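Local coordinates for centromeric protein-C, isoform A (Drosophila melanogaster, PDB 6O2K) that probably serves as a chromatin-protein adaptor at the centromere, represented here by its dimeric cupin domain, at residues 15-20 and 24-29; 54-57 and 63-66; 67-72 and 92-97. One frame throughout, in Å; residues are numbered along the deposited sequence.

Interaction 1: 15-20 and 24-29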
ATOM      1  N   MET B  15      -2.986  11.652  -2.441  1.00 21.87           N
ATOM      2  CA  MET B  15      -4.175  10.986  -2.977  1.00 24.99           C
ATOM      3  C   MET B  15      -4.774  11.763  -4.149  1.00 21.09           C
ATOM      4  O   MET B  15      -5.253  11.156  -5.123  1.00 26.64           O
ATOM      5  CB  MET B  15      -5.212  10.775  -1.877  1.00 27.61           C
ATOM      6  CG  MET B  15      -6.369   9.843  -2.261  1.00 35.64           C
ATOM      7  SD  MET B  15      -5.895   8.220  -2.899  1.00 36.40           S
ATOM      8  CE  MET B  15      -4.937   7.548  -1.538  1.00 36.00           C
ATOM      9  N   GLN B  16      -4.756  13.095  -4.084  1.00 23.10           N
ATOM     10  CA  GLN B  16      -5.222  13.892  -5.216  1.00 25.04           C
ATOM     11  C   GLN B  16      -4.369  13.635  -6.451  1.00 24.22           C
ATOM     12  O   GLN B  16      -4.887  13.571  -7.574  1.00 32.93           O
ATOM     13  CB  GLN B  16      -5.211  15.375  -4.845  1.00 30.78           C
ATOM     14  CG  GLN B  16      -6.296  15.738  -3.854  1.00 39.24           C
ATOM     15  CD  GLN B  16      -7.137  16.901  -4.322  1.00 56.33           C
ATOM     16  OE1 GLN B  16      -6.622  17.990  -4.576  1.00 61.72           O
ATOM     17  NE2 GLN B  16      -8.440  16.673  -4.454  1.00 61.12           N
ATOM     18  N   TRP B  17      -3.059  13.463  -6.260  1.00 28.82           N
ATOM     19  CA  TRP B  17      -2.197  13.143  -7.393  1.00 31.18           C
ATOM     20  C   TRP B  17      -2.496  11.752  -7.952  1.00 29.24           C
ATOM     21  O   TRP B  17      -2.540  11.566  -9.179  1.00 27.44           O
ATOM     22  CB  TRP B  17      -0.731  13.258  -6.983  1.00 32.88           C
ATOM     23  CG  TRP B  17       0.185  13.192  -8.146  1.00 43.19           C
ATOM     24  CD1 TRP B  17       0.472  14.193  -9.031  1.00 48.68           C
ATOM     25  CD2 TRP B  17       0.919  12.051  -8.579  1.00 45.55           C
ATOM     26  NE1 TRP B  17       1.355  13.743  -9.980  1.00 51.36           N
ATOM     27  CE2 TRP B  17       1.641  12.429  -9.727  1.00 49.25           C
ATOM     28  CE3 TRP B  17       1.035  10.746  -8.109  1.00 43.23           C
ATOM     29  CZ2 TRP B  17       2.471  11.549 -10.405  1.00 51.43           C
ATOM     30  CZ3 TRP B  17       1.857   9.874  -8.781  1.00 48.07           C
ATOM     31  CH2 TRP B  17       2.564  10.278  -9.919  1.00 50.22           C
ATOM     32  N   LEU B  18      -2.699  10.762  -7.079  1.00 25.34           N
ATOM     33  CA  LEU B  18      -3.052   9.429  -7.560  1.00 25.88           C
ATOM     34  C   LEU B  18      -4.369   9.461  -8.321  1.00 29.58           C
ATOM     35  O   LEU B  18      -4.517   8.791  -9.351  1.00 30.46           O
ATOM     36  CB  LEU B  18      -3.126   8.427  -6.398  1.00 20.19           C
ATOM     37  CG  LEU B  18      -1.800   8.125  -5.703  1.00 26.30           C
ATOM     38  CD1 LEU B  18      -1.981   7.316  -4.412  1.00 23.22           C
ATOM     39  CD2 LEU B  18      -0.853   7.432  -6.662  1.00 25.75           C
ATOM     40  N   ARG B  19      -5.335  10.245  -7.836  1.00 28.14           N
ATOM     41  CA  ARG B  19      -6.630  10.345  -8.498  1.00 32.14           C
ATOM     42  C   ARG B  19      -6.568  11.125  -9.803  1.00 31.44           C
ATOM     43  O   ARG B  19      -7.548  11.114 -10.558  1.00 29.57           O
ATOM     44  CB  ARG B  19      -7.654  11.008  -7.569  1.00 29.57           C
ATOM     45  CG  ARG B  19      -8.106  10.140  -6.387  1.00 29.70           C
ATOM     46  CD  ARG B  19      -8.776  10.999  -5.320  1.00 34.75           C
ATOM     47  NE  ARG B  19     -10.150  11.355  -5.681  1.00 33.54           N
ATOM     48  CZ  ARG B  19     -10.911  12.202  -4.993  1.00 41.81           C
ATOM     49  NH1 ARG B  19     -10.440  12.793  -3.898  1.00 42.14           N
ATOM     50  NH2 ARG B  19     -12.148  12.453  -5.393  1.00 44.02           N
ATOM     51  N   GLY B  20      -5.462  11.809 -10.081  1.00 28.79           N
ATOM     52  CA  GLY B  20      -5.398  12.642 -11.267  1.00 29.69           C
ATOM     53  C   GLY B  20      -6.127  13.960 -11.154  1.00 36.99           C
ATOM     54  O   GLY B  20      -6.226  14.680 -12.154  1.00 40.86           O
ATOM     55  N   ALA B  24      -0.049  19.024  -8.403  1.00 46.85           N
ATOM     56  CA  ALA B  24       1.138  19.063  -7.565  1.00 39.81           C
ATOM     57  C   ALA B  24       1.561  17.636  -7.253  1.00 34.48           C
ATOM     58  O   ALA B  24       0.747  16.866  -6.734  1.00 29.48           O
ATOM     59  CB  ALA B  24       0.874  19.821  -6.274  1.00 37.87           C
ATOM     60  N   PRO B  25       2.791  17.239  -7.566  1.00 40.29           N
ATOM     61  CA  PRO B  25       3.236  15.880  -7.250  1.00 37.08           C
ATOM     62  C   PRO B  25       3.498  15.730  -5.762  1.00 32.75           C
ATOM     63  O   PRO B  25       3.698  16.732  -5.054  1.00 29.71           O
ATOM     64  CB  PRO B  25       4.533  15.739  -8.059  1.00 40.14           C
ATOM     65  CG  PRO B  25       5.057  17.128  -8.141  1.00 46.83           C
ATOM     66  CD  PRO B  25       3.835  18.012  -8.262  1.00 47.92           C
ATOM     67  N   PRO B  26       3.512  14.499  -5.252  1.00 28.77           N
ATOM     68  CA  PRO B  26       3.922  14.289  -3.861  1.00 25.81           C
ATOM     69  C   PRO B  26       5.292  14.907  -3.615  1.00 29.38           C
ATOM     70  O   PRO B  26       6.100  15.065  -4.532  1.00 31.53           O
ATOM     71  CB  PRO B  26       3.961  12.758  -3.720  1.00 27.98           C
ATOM     72  CG  PRO B  26       3.213  12.223  -4.896  1.00 29.06           C
ATOM     73  CD  PRO B  26       3.356  13.234  -5.990  1.00 26.94           C
ATOM     74  N   SER B  27       5.538  15.282  -2.369  1.00 29.29           N
ATOM     75  CA  SER B  27       6.777  15.971  -2.036  1.00 34.99           C
ATOM     76  C   SER B  27       7.985  15.051  -2.198  1.00 31.20           C
ATOM     77  O   SER B  27       7.916  13.846  -1.956  1.00 23.52           O
ATOM     78  CB  SER B  27       6.711  16.493  -0.603  1.00 45.48           C
ATOM     79  OG  SER B  27       6.164  15.523   0.276  1.00 52.93           O
ATOM     80  N   ALA B  28       9.104  15.628  -2.620  1.00 32.82           N
ATOM     81  CA  ALA B  28      10.319  14.843  -2.766  1.00 35.61           C
ATOM     82  C   ALA B  28      11.123  14.858  -1.463  1.00 32.51           C
ATOM     83  O   ALA B  28      10.760  15.510  -0.480  1.00 33.98           O
ATOM     84  CB  ALA B  28      11.144  15.360  -3.945  1.00 38.53           C
ATOM     85  N   SER B  29      12.227  14.114  -1.447  1.00 28.01           N
ATOM     86  CA  SER B  29      13.130  14.108  -0.306  0.51 28.54           C
ATOM     87  C   SER B  29      14.535  13.809  -0.806  1.00 28.67           C
ATOM     88  O   SER B  29      14.714  13.183  -1.848  1.00 28.68           O
ATOM     89  CB  SER B  29      12.697  13.084   0.751  0.51 29.99           C
ATOM     90  OG  SER B  29      13.272  11.814   0.503  0.51 27.15           O
TER

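Interaction 2: 54-57 and 63-66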
ATOM      1  N   ALA B  54       1.049   3.303 -12.716  1.00 24.71           N
ATOM      2  CA  ALA B  54       2.311   3.883 -12.270  1.00 20.57           C
ATOM      3  C   ALA B  54       2.969   2.945 -11.273  1.00 25.58           C
ATOM      4  O   ALA B  54       2.379   2.639 -10.235  1.00 26.84           O
ATOM      5  CB  ALA B  54       2.095   5.276 -11.655  1.00 24.54           C
ATOM      6  N   PHE B  55       4.188   2.490 -11.562  1.00 21.51           N
ATOM      7  CA  PHE B  55       4.878   1.581 -10.652  1.00 20.19           C
ATOM      8  C   PHE B  55       6.086   2.247 -10.004  1.00 24.02           C
ATOM      9  O   PHE B  55       6.782   3.058 -10.630  1.00 19.43           O
ATOM     10  CB  PHE B  55       5.312   0.299 -11.371  1.00 21.14           C
ATOM     11  CG  PHE B  55       4.200  -0.672 -11.560  1.00 25.02           C
ATOM     12  CD1 PHE B  55       3.326  -0.544 -12.630  1.00 29.94           C
ATOM     13  CD2 PHE B  55       4.008  -1.705 -10.662  1.00 24.08           C
ATOM     14  CE1 PHE B  55       2.286  -1.439 -12.802  1.00 27.15           C
ATOM     15  CE2 PHE B  55       2.965  -2.602 -10.828  1.00 26.54           C
ATOM     16  CZ  PHE B  55       2.103  -2.461 -11.889  1.00 25.36           C
ATOM     17  N   TYR B  56       6.315   1.916  -8.737  1.00 23.99           N
ATOM     18  CA  TYR B  56       7.551   2.306  -8.083  1.00 20.48           C
ATOM     19  C   TYR B  56       8.737   1.701  -8.819  1.00 23.41           C
ATOM     20  O   TYR B  56       8.714   0.531  -9.223  1.00 21.11           O
ATOM     21  CB  TYR B  56       7.557   1.854  -6.619  1.00 15.93           C
ATOM     22  CG  TYR B  56       6.556   2.583  -5.749  1.00 20.71           C
ATOM     23  CD1 TYR B  56       6.864   3.828  -5.194  1.00 20.13           C
ATOM     24  CD2 TYR B  56       5.314   2.024  -5.462  1.00 22.01           C
ATOM     25  CE1 TYR B  56       5.954   4.494  -4.389  1.00 19.14           C
ATOM     26  CE2 TYR B  56       4.404   2.683  -4.652  1.00 21.28           C
ATOM     27  CZ  TYR B  56       4.730   3.921  -4.124  1.00 22.09           C
ATOM     28  OH  TYR B  56       3.823   4.582  -3.321  1.00 18.53           O
ATOM     29  N   ASN B  57       9.776   2.515  -9.000  1.00 21.00           N
ATOM     30  CA  ASN B  57      10.998   2.102  -9.686  1.00 29.81           C
ATOM     31  C   ASN B  57      11.886   1.260  -8.761  1.00 30.79           C
ATOM     32  O   ASN B  57      13.040   1.590  -8.480  1.00 29.90           O
ATOM     33  CB  ASN B  57      11.730   3.335 -10.201  1.00 32.67           C
ATOM     34  CG  ASN B  57      12.789   3.000 -11.214  1.00 38.65           C
ATOM     35  OD1 ASN B  57      12.751   1.941 -11.840  1.00 43.44           O
ATOM     36  ND2 ASN B  57      13.738   3.911 -11.398  1.00 44.21           N
ATOM     37  N   MET B  63       6.584  -4.573  -9.533  1.00 25.74           N
ATOM     38  CA  MET B  63       6.096  -5.390  -8.440  1.00 24.36           C
ATOM     39  C   MET B  63       5.246  -4.636  -7.439  1.00 23.02           C
ATOM     40  O   MET B  63       4.557  -5.283  -6.647  1.00 24.83           O
ATOM     41  CB  MET B  63       7.268  -6.059  -7.700  1.00 26.59           C
ATOM     42  CG  MET B  63       8.111  -6.990  -8.575  1.00 28.87           C
ATOM     43  SD  MET B  63       7.223  -8.431  -9.247  1.00 35.49           S
ATOM     44  CE  MET B  63       7.097  -9.434  -7.793  1.00 24.64           C
ATOM     45  N   LEU B  64       5.259  -3.300  -7.452  1.00 15.94           N
ATOM     46  CA  LEU B  64       4.405  -2.534  -6.550  1.00 14.12           C
ATOM     47  C   LEU B  64       4.010  -1.243  -7.258  1.00 17.61           C
ATOM     48  O   LEU B  64       4.887  -0.473  -7.654  1.00 19.70           O
ATOM     49  CB  LEU B  64       5.134  -2.239  -5.238  1.00 15.91           C
ATOM     50  CG  LEU B  64       4.343  -1.489  -4.177  1.00 24.67           C
ATOM     51  CD1 LEU B  64       3.240  -2.363  -3.664  1.00 25.40           C
ATOM     52  CD2 LEU B  64       5.270  -1.075  -3.028  1.00 27.03           C
ATOM     53  N   GLY B  65       2.712  -1.024  -7.452  1.00 18.60           N
ATOM     54  CA  GLY B  65       2.296   0.138  -8.217  1.00 19.67           C
ATOM     55  C   GLY B  65       0.829   0.453  -8.015  1.00 19.15           C
ATOM     56  O   GLY B  65       0.172  -0.098  -7.133  1.00 20.62           O
ATOM     57  N   TYR B  66       0.314   1.342  -8.862  1.00 17.77           N
ATOM     58  CA  TYR B  66      -1.065   1.805  -8.786  1.00 19.83           C
ATOM     59  C   TYR B  66      -1.727   1.690 -10.146  1.00 20.85           C
ATOM     60  O   TYR B  66      -1.097   1.947 -11.182  1.00 21.95           O
ATOM     61  CB  TYR B  66      -1.158   3.271  -8.311  1.00 21.38           C
ATOM     62  CG  TYR B  66      -0.552   3.486  -6.943  1.00 19.94           C
ATOM     63  CD1 TYR B  66      -1.273   3.212  -5.795  1.00 19.64           C
ATOM     64  CD2 TYR B  66       0.755   3.954  -6.812  1.00 18.80           C
ATOM     65  CE1 TYR B  66      -0.700   3.393  -4.525  1.00 20.69           C
ATOM     66  CE2 TYR B  66       1.326   4.150  -5.572  1.00 19.12           C
ATOM     67  CZ  TYR B  66       0.597   3.862  -4.431  1.00 19.82           C
ATOM     68  OH  TYR B  66       1.195   4.049  -3.203  1.00 17.30           O
TER
HETATM   69  O   HOH W   1       7.762  -2.158  -8.526  1.00 20.70           O

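Interaction 3: 67-72 and 92-97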
ATOM      1  N   MET B  67      -3.006   1.316 -10.125  1.00 19.80           N
ATOM      2  CA  MET B  67      -3.898   1.404 -11.271  1.00 24.19           C
ATOM      3  C   MET B  67      -4.936   2.480 -10.996  1.00 22.92           C
ATOM      4  O   MET B  67      -5.611   2.441  -9.960  1.00 20.23           O
ATOM      5  CB  MET B  67      -4.598   0.070 -11.526  1.00 18.39           C
ATOM      6  CG  MET B  67      -3.680  -1.103 -11.706  1.00 18.87           C
ATOM      7  SD  MET B  67      -4.677  -2.542 -12.169  1.00 24.27           S
ATOM      8  CE  MET B  67      -3.548  -3.892 -11.803  1.00 23.00           C
ATOM      9  N   ARG B  68      -5.060   3.425 -11.928  1.00 18.89           N
ATOM     10  CA  ARG B  68      -6.012   4.525 -11.879  1.00 23.34           C
ATOM     11  C   ARG B  68      -7.082   4.256 -12.929  1.00 24.00           C
ATOM     12  O   ARG B  68      -6.767   4.120 -14.130  1.00 25.80           O
ATOM     13  CB  ARG B  68      -5.322   5.871 -12.143  1.00 22.74           C
ATOM     14  CG  ARG B  68      -6.266   7.060 -12.156  1.00 26.76           C
ATOM     15  CD  ARG B  68      -5.675   8.228 -12.947  1.00 32.84           C
ATOM     16  NE  ARG B  68      -4.722   8.995 -12.153  1.00 36.79           N
ATOM     17  CZ  ARG B  68      -3.713   9.692 -12.662  1.00 37.57           C
ATOM     18  NH1 ARG B  68      -2.910  10.365 -11.857  1.00 32.23           N
ATOM     19  NH2 ARG B  68      -3.501   9.717 -13.972  1.00 33.92           N
ATOM     20  N   PHE B  69      -8.330   4.166 -12.467  1.00 21.71           N
ATOM     21  CA  PHE B  69      -9.480   3.833 -13.292  1.00 23.00           C
ATOM     22  C   PHE B  69     -10.369   5.054 -13.441  1.00 25.61           C
ATOM     23  O   PHE B  69     -10.744   5.691 -12.447  1.00 24.49           O
ATOM     24  CB  PHE B  69     -10.327   2.712 -12.686  1.00 23.55           C
ATOM     25  CG  PHE B  69      -9.752   1.333 -12.845  1.00 23.83           C
ATOM     26  CD1 PHE B  69      -8.602   0.969 -12.168  1.00 24.74           C
ATOM     27  CD2 PHE B  69     -10.395   0.386 -13.639  1.00 25.26           C
ATOM     28  CE1 PHE B  69      -8.089  -0.321 -12.276  1.00 21.26           C
ATOM     29  CE2 PHE B  69      -9.889  -0.909 -13.762  1.00 22.67           C
ATOM     30  CZ  PHE B  69      -8.722  -1.253 -13.086  1.00 23.29           C
ATOM     31  N   LYS B  70     -10.745   5.329 -14.678  1.00 27.30           N
ATOM     32  CA  LYS B  70     -11.720   6.336 -14.981  1.00 30.14           C
ATOM     33  C   LYS B  70     -13.090   5.885 -14.480  1.00 25.27           C
ATOM     34  O   LYS B  70     -13.281   4.710 -14.168  1.00 24.33           O
ATOM     35  CB  LYS B  70     -11.742   6.569 -16.482  1.00 34.33           C
ATOM     36  CG  LYS B  70     -10.442   7.040 -16.979  1.00 40.16           C
ATOM     37  CD  LYS B  70     -10.261   8.356 -16.318  1.00 54.01           C
ATOM     38  CE  LYS B  70      -8.986   8.962 -16.817  1.00 62.35           C
ATOM     39  NZ  LYS B  70      -8.841  10.244 -16.120  1.00 64.87           N
ATOM     40  N   PRO B  71     -14.070   6.786 -14.399  1.00 27.85           N
ATOM     41  CA  PRO B  71     -15.398   6.375 -13.921  1.00 31.71           C
ATOM     42  C   PRO B  71     -15.946   5.191 -14.701  1.00 32.94           C
ATOM     43  O   PRO B  71     -15.992   5.205 -15.930  1.00 32.61           O
ATOM     44  CB  PRO B  71     -16.255   7.628 -14.134  1.00 33.91           C
ATOM     45  CG  PRO B  71     -15.310   8.745 -14.039  1.00 37.03           C
ATOM     46  CD  PRO B  71     -13.994   8.248 -14.593  1.00 30.79           C
ATOM     47  N   TYR B  72     -16.330   4.143 -13.969  1.00 29.17           N
ATOM     48  CA  TYR B  72     -16.931   2.923 -14.503  1.00 33.92           C
ATOM     49  C   TYR B  72     -16.032   2.187 -15.489  1.00 31.31           C
ATOM     50  O   TYR B  72     -16.506   1.288 -16.195  1.00 32.34           O
ATOM     51  CB  TYR B  72     -18.282   3.203 -15.175  1.00 31.47           C
ATOM     52  CG  TYR B  72     -19.358   3.713 -14.246  1.00 36.59           C
ATOM     53  CD1 TYR B  72     -19.698   3.019 -13.094  1.00 30.92           C
ATOM     54  CD2 TYR B  72     -20.049   4.884 -14.536  1.00 40.55           C
ATOM     55  CE1 TYR B  72     -20.691   3.478 -12.252  1.00 35.18           C
ATOM     56  CE2 TYR B  72     -21.040   5.353 -13.700  1.00 42.77           C
ATOM     57  CZ  TYR B  72     -21.359   4.643 -12.560  1.00 40.73           C
ATOM     58  OH  TYR B  72     -22.348   5.107 -11.721  1.00 44.93           O
ATOM     59  N   GLY B  92     -11.958   4.765  -3.591  1.00 22.62           N
ATOM     60  CA  GLY B  92     -13.078   4.376  -4.427  1.00 19.72           C
ATOM     61  C   GLY B  92     -13.604   2.982  -4.170  1.00 22.01           C
ATOM     62  O   GLY B  92     -13.520   2.475  -3.049  1.00 21.41           O
ATOM     63  N   GLU B  93     -14.151   2.355  -5.209  1.00 24.15           N
ATOM     64  CA  GLU B  93     -14.824   1.066  -5.093  0.54 20.47           C
ATOM     65  C   GLU B  93     -14.596   0.281  -6.379  1.00 18.69           C
ATOM     66  O   GLU B  93     -14.619   0.865  -7.475  1.00 19.34           O
ATOM     67  CB  GLU B  93     -16.329   1.264  -4.846  0.54 22.68           C
ATOM     68  CG  GLU B  93     -17.110   0.022  -4.407  0.54 21.09           C
ATOM     69  CD  GLU B  93     -18.597   0.317  -4.212  0.54 25.56           C
ATOM     70  OE1 GLU B  93     -18.950   1.506  -4.028  0.54 30.24           O
ATOM     71  OE2 GLU B  93     -19.418  -0.625  -4.260  0.54 28.27           O
ATOM     72  N   PHE B  94     -14.401  -1.029  -6.250  1.00 18.67           N
ATOM     73  CA  PHE B  94     -14.118  -1.871  -7.402  1.00 19.47           C
ATOM     74  C   PHE B  94     -14.945  -3.146  -7.340  1.00 24.54           C
ATOM     75  O   PHE B  94     -15.224  -3.675  -6.265  1.00 21.65           O
ATOM     76  CB  PHE B  94     -12.626  -2.250  -7.473  1.00 18.09           C
ATOM     77  CG  PHE B  94     -11.724  -1.122  -7.893  1.00 21.24           C
ATOM     78  CD1 PHE B  94     -11.542  -0.827  -9.238  1.00 17.59           C
ATOM     79  CD2 PHE B  94     -11.048  -0.358  -6.943  1.00 22.55           C
ATOM     80  CE1 PHE B  94     -10.702   0.204  -9.625  1.00 21.75           C
ATOM     81  CE2 PHE B  94     -10.208   0.681  -7.328  1.00 20.76           C
ATOM     82  CZ  PHE B  94     -10.040   0.965  -8.671  1.00 21.89           C
ATOM     83  N   ASN B  95     -15.316  -3.644  -8.515  1.00 20.62           N
ATOM     84  CA  ASN B  95     -15.867  -4.976  -8.677  1.00 22.74           C
ATOM     85  C   ASN B  95     -14.803  -5.840  -9.336  1.00 22.29           C
ATOM     86  O   ASN B  95     -14.250  -5.455 -10.377  1.00 21.19           O
ATOM     87  CB  ASN B  95     -17.134  -4.948  -9.535  1.00 27.57           C
ATOM     88  CG  ASN B  95     -18.288  -4.230  -8.859  1.00 30.86           C
ATOM     89  OD1 ASN B  95     -18.374  -4.181  -7.633  1.00 36.34           O
ATOM     90  ND2 ASN B  95     -19.193  -3.685  -9.662  1.00 30.83           N
ATOM     91  N   VAL B  96     -14.520  -6.999  -8.739  1.00 20.13           N
ATOM     92  CA  VAL B  96     -13.492  -7.913  -9.233  1.00 21.60           C
ATOM     93  C   VAL B  96     -14.132  -9.262  -9.517  1.00 20.83           C
ATOM     94  O   VAL B  96     -14.828  -9.811  -8.658  1.00 23.66           O
ATOM     95  CB  VAL B  96     -12.337  -8.064  -8.225  1.00 21.00           C
ATOM     96  CG1 VAL B  96     -11.283  -9.054  -8.757  1.00 20.35           C
ATOM     97  CG2 VAL B  96     -11.712  -6.687  -7.906  1.00 18.84           C
ATOM     98  N   GLU B  97     -13.889  -9.798 -10.716  1.00 19.92           N
ATOM     99  CA  GLU B  97     -14.357 -11.127 -11.097  1.00 17.89           C
ATOM    100  C   GLU B  97     -13.158 -12.054 -11.205  1.00 21.97           C
ATOM    101  O   GLU B  97     -12.176 -11.709 -11.873  1.00 21.60           O
ATOM    102  CB  GLU B  97     -15.113 -11.103 -12.433  1.00 20.56           C
ATOM    103  CG  GLU B  97     -16.000  -9.876 -12.674  1.00 33.23           C
ATOM    104  CD  GLU B  97     -17.168  -9.764 -11.698  1.00 45.99           C
ATOM    105  OE1 GLU B  97     -17.395  -8.647 -11.167  1.00 42.57           O
ATOM    106  OE2 GLU B  97     -17.858 -10.783 -11.463  1.00 48.15           O
TER

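Interaction 1: 15-20 and 24-29
W17, on the last turn of helix 6-19, offers one face of its indole to the P25-P26 pair in the chain that doubles back just after the helix. Two CH-pi contacts share that face. P26 CD stands 4.0 Å from the centroid of the five-membered ring, 21° off the normal, and its closest ring atom is W17 CD2 at 3.7 Å. P25 CA sits at the pyrrole end of the same face, 3.7 Å from W17 CD1. The side chains of W17 and P26 cross at about a right angle. The ring reaches the prolines because its CG lies beside the carbonyl carbon, opposite the backbone N (chi1 -169°).

Van der Waals contact adds one polar neighbour: A24 O approaches W17 CD1 obliquely at 3.5 Å. No hydrogen bond joins the two segments.

Backbone bonding ends the helix in a Schellman motif. G20, with positive phi, sends its N to W17 O at 3.1 Å as one of the motif's two bonds back into the last turn.

W17 also meets the ring of F45 and packs on L43, P26 packs on L14 of the helix, and the loop, leading to strand 37-38, hydrogen-bonds through A28 O to R112 of the second subunit.

Interaction 2: 54-57 and 63-66
Y56 and Y66 both carry CG beside the backbone N and opposite the carbonyl carbon (chi1 -68° and -60°), and these torsions bring their phenol rings together at their far ends. The hydroxyls come within 2.7 Å, Y56 OH to Y66 OH, each near the plane of the other ring. Short of the oxygens, Y56 CE2 touches Y66 CE2 at 3.5 Å, with the ring planes at 57°. L64 runs alongside Y56, pointing the same way, and its CG packs 3.9 Å from Y56 CD2.

The backbones form the beta hairpin of strands 51-55 and 64-69, two neighbours in the larger sheet of the cupin fold. A54 and Y66 are an antiparallel hydrogen-bonded pair: A54 N gives to Y66 O at 3.0 Å, and Y66 N to A54 O at 2.8 Å. Two residues along, Y56 N bonds to L64 O. F55 and G65 make the non-hydrogen-bonded pair between, on the sheet face away from A54 and Y66; there the phenyl lies against bare glycine backbone, F55 CD2 to G65 CA 3.5 Å.

The two tyrosines face the second subunit. G114 O of that chain is hydrogen-bonded to Y56 OH, and its L88 packs on both tyrosines. Where the strands part, a water gives to Y56 O and accepts from M63 N, each at 2.9 Å.

Interaction 3: 67-72 and 92-97
Right beside F69, which meets F94 across this contact, R68 NE makes a hydrogen bond to L18 O. Its other two guanidinium nitrogens are also taken, NH1 by W17 O and NH2 by D52 in a salt bridge, and the group lies in cation-pi contact with F45. Side chains alternate along the strand, so while R68 points out to the helix, F69 points in.

That inward side is the interior between the two antiparallel sheets of the cupin fold. F69 belongs to strand 64-69 of one sheet and F94 to strand 93-99 of the other, and the two segments meet through this pair of rings without any hydrogen bond. The rings form a T-shaped (edge-to-face) stack, centroids 5.0 Å apart and planes at 75°. F94 provides the edge. Its CE1 corner comes down on one face of F69, 3.4 Å above the plane and away from the centre, toward the CG-CD1 side. The closest pair is F94 CE1 to F69 CD1 at 3.4 Å, and F94 CZ follows at 3.8 Å from the same F69 CD1.

Both first torsions are alike, with CG beside the backbone N and opposite the carbonyl carbon: -77° at F69 and -73° at F94. In F94 this turns the phenyl toward the other sheet, although its CB does not aim there. Strand residues complete the surroundings: I127 packs on both phenylalanines, and L137 packs on F94 from the sheet of F69. At the rim of the F69 ring, M67 O lies in the plane, about 4.0 Å from F69 CD1.

In the fold
Interactions 2 and 3 share strand 64-69: the first pairs its beginning with strand 51-55, the second uses its end to cross to the other sheet. Their centres are about 17 Å apart, on opposite sides of the chain's centre. Interaction 1 lies outside this framework, its centre about 14 Å from that of interaction 2 and about 20 Å from that of interaction 3, yet it touches both. L18 CD2 packs on Y66 CD2 at 3.8 Å, and R68 NE lies 2.8 Å from L18 O, so the helix end meets two residues of one strand, two positions apart. Interactions 1 and 2 both also contact the second subunit of the dimer.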